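Local coordinates for protein 'Carboxyl esterase 2 (Tuber melanosporum Mel28, PDB 5MIF) that probably hydrolyses carboxylic esters, as an alpha/beta-hydrolase-fold carboxylesterase of a mycorrhizal truffle related to archaeal enzymes, at residues T279-A284 / A307-V312. Numbering follows the deposited sequence.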
loop_
_atom_site.group_PDB
_atom_site.type_symbol
_atom_site.label_atom_id
_atom_site.label_comp_id
_atom_site.label_asym_id
_atom_site.label_seq_id
_atom_site.Cartn_x
_atom_site.Cartn_y
_atom_site.Cartn_z
ATOM N N THR A 279 -0.120 -1.740 -14.097
ATOM C CA THR A 279 -0.699 -2.684 -13.172
ATOM C C THR A 279 -0.285 -2.433 -11.724
ATOM O O THR A 279 0.887 -2.176 -11.431
ATOM C CB THR A 279 -0.285 -4.106 -13.586
ATOM O OG1 THR A 279 -0.866 -4.405 -14.863
ATOM C CG2 THR A 279 -0.697 -5.117 -12.548
ATOM N N LEU A 280 -1.258 -2.491 -10.822
ATOM C CA LEU A 280 -0.986 -2.491 -9.391
ATOM C C LEU A 280 -1.242 -3.891 -8.818
ATOM O O LEU A 280 -2.340 -4.443 -8.967
ATOM C CB LEU A 280 -1.856 -1.452 -8.674
ATOM C CG LEU A 280 -1.944 -1.573 -7.150
ATOM C CD1 LEU A 280 -0.598 -1.275 -6.479
ATOM C CD2 LEU A 280 -3.006 -0.648 -6.612
ATOM N N ILE A 281 -0.235 -4.459 -8.163
ATOM C CA ILE A 281 -0.385 -5.761 -7.523
ATOM C C ILE A 281 -0.300 -5.651 -6.010
ATOM O O ILE A 281 0.641 -5.075 -5.464
ATOM C CB ILE A 281 0.674 -6.754 -8.029
ATOM C CG1 ILE A 281 0.529 -6.923 -9.541
ATOM C CG2 ILE A 281 0.555 -8.097 -7.292
ATOM C CD1 ILE A 281 1.645 -7.725 -10.188
ATOM N N VAL A 282 -1.300 -6.194 -5.334
ATOM C CA VAL A 282 -1.339 -6.194 -3.881
ATOM C C VAL A 282 -1.344 -7.646 -3.408
ATOM O O VAL A 282 -2.132 -8.443 -3.900
ATOM C CB VAL A 282 -2.587 -5.439 -3.368
ATOM C CG1 VAL A 282 -2.655 -5.482 -1.866
ATOM C CG2 VAL A 282 -2.563 -3.991 -3.864
ATOM N N VAL A 283 -0.466 -7.999 -2.475
ATOM C CA VAL A 283 -0.414 -9.382 -1.977
ATOM C C VAL A 283 -0.521 -9.422 -0.454
ATOM O O VAL A 283 -0.200 -8.444 0.230
ATOM C CB VAL A 283 0.883 -10.120 -2.408
ATOM C CG1 VAL A 283 0.929 -10.298 -3.929
ATOM C CG2 VAL A 283 2.130 -9.390 -1.874
ATOM N N ALA A 284 -1.011 -10.542 0.072
ATOM C CA ALA A 284 -1.035 -10.748 1.515
ATOM C C ALA A 284 0.286 -11.373 1.949
ATOM O O ALA A 284 0.865 -12.162 1.214
ATOM C CB ALA A 284 -2.211 -11.633 1.917
ATOM N N ALA A 307 4.509 -0.984 -13.127
ATOM C CA ALA A 307 3.886 -1.931 -12.225
ATOM C C ALA A 307 4.302 -1.669 -10.787
ATOM O O ALA A 307 5.492 -1.690 -10.456
ATOM C CB ALA A 307 4.230 -3.366 -12.626
ATOM N N ALA A 308 3.309 -1.428 -9.935
ATOM C CA ALA A 308 3.536 -1.247 -8.512
ATOM C C ALA A 308 3.184 -2.533 -7.767
ATOM O O ALA A 308 2.167 -3.168 -8.051
ATOM C CB ALA A 308 2.718 -0.069 -7.988
ATOM N N ILE A 309 4.032 -2.920 -6.821
ATOM C CA ILE A 309 3.797 -4.117 -6.017
ATOM C C ILE A 309 3.866 -3.810 -4.522
ATOM O O ILE A 309 4.856 -3.268 -4.017
ATOM C CB ILE A 309 4.811 -5.245 -6.324
ATOM C CG1 ILE A 309 5.079 -5.360 -7.829
ATOM C CG2 ILE A 309 4.316 -6.562 -5.736
ATOM C CD1 ILE A 309 6.473 -5.835 -8.153
ATOM N N ILE A 310 2.801 -4.169 -3.825
ATOM C CA ILE A 310 2.667 -3.903 -2.408
ATOM C C ILE A 310 2.306 -5.159 -1.619
ATOM O O ILE A 310 1.364 -5.875 -1.963
ATOM C CB ILE A 310 1.605 -2.830 -2.181
ATOM C CG1 ILE A 310 2.215 -1.447 -2.405
ATOM C CG2 ILE A 310 1.038 -2.901 -0.792
ATOM C CD1 ILE A 310 1.153 -0.389 -2.535
ATOM N N ARG A 311 3.069 -5.414 -0.565
ATOM C CA ARG A 311 2.826 -6.521 0.346
ATOM C C ARG A 311 2.251 -5.992 1.646
ATOM O O ARG A 311 2.840 -5.118 2.288
ATOM C CB ARG A 311 4.117 -7.304 0.627
ATOM C CG ARG A 311 3.953 -8.377 1.724
ATOM C CD ARG A 311 5.301 -8.911 2.227
ATOM N NE ARG A 311 6.064 -9.598 1.187
ATOM C CZ ARG A 311 7.154 -10.330 1.418
ATOM N NH1 ARG A 311 7.625 -10.461 2.657
ATOM N NH2 ARG A 311 7.783 -10.922 0.408
ATOM N N VAL A 312 1.099 -6.526 2.034
ATOM C CA VAL A 312 0.421 -6.111 3.246
ATOM C C VAL A 312 0.778 -7.077 4.354
ATOM O O VAL A 312 0.491 -8.271 4.254
ATOM C CB VAL A 312 -1.113 -6.081 3.052
ATOM C CG1 VAL A 312 -1.784 -5.424 4.237
ATOM C CG2 VAL A 312 -1.465 -5.353 1.777
#
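Thr279-Ala284 and Ala307-Val312 pair as neighbouring parallel strands, the last two of the chain's own central sheet in the alpha/beta hydrolase fold, joined by helix 290-302 in a beta-alpha-beta crossover. Their axes diverge by 12°, and five backbone hydrogen bonds zip them together, running from Ala308 N to Thr279 O at one end to Val312 N to Val283 O (2.9 Å) at the other. The straightest is Ile281 N to Ala308 O, 2.7 Å with an N-H...O angle of 179°. Each of the five acceptor oxygens also takes a CA-H, as where Ala307 CA lies 3.1 Å from Thr279 O.

On the face carrying Thr279, Ile281 and Val283, helix 290-302 packs against the sheet. Here only the base of the Arg311 side chain, CB (3.8 Å) with CG, touches Val283 CG2; the chain, bent at the CG-CD bond, carries NE to a salt bridge with Glu294 OE2 of that helix. On the outer side of the strand, the Arg311 backbone pairs antiparallel with a strand of the second subunit, continuing the sheet across the interface.

The face of Leu280, Val282, Ala308, Ile310 and Val312 is apolar throughout. Leu280 CD1 reaches Ala308 CB at 3.8 Å, and Phe319 touches Val282, Ala284 and Val312. Ala284 also borders a probable Ser190-His317-Asp287 catalytic triad. Val282 and Val312 meet obliquely through single methyls: with Val282 CG1 anti to its own nitrogen (chi1 178°), that methyl lies 3.8 Å from Val312 CG2.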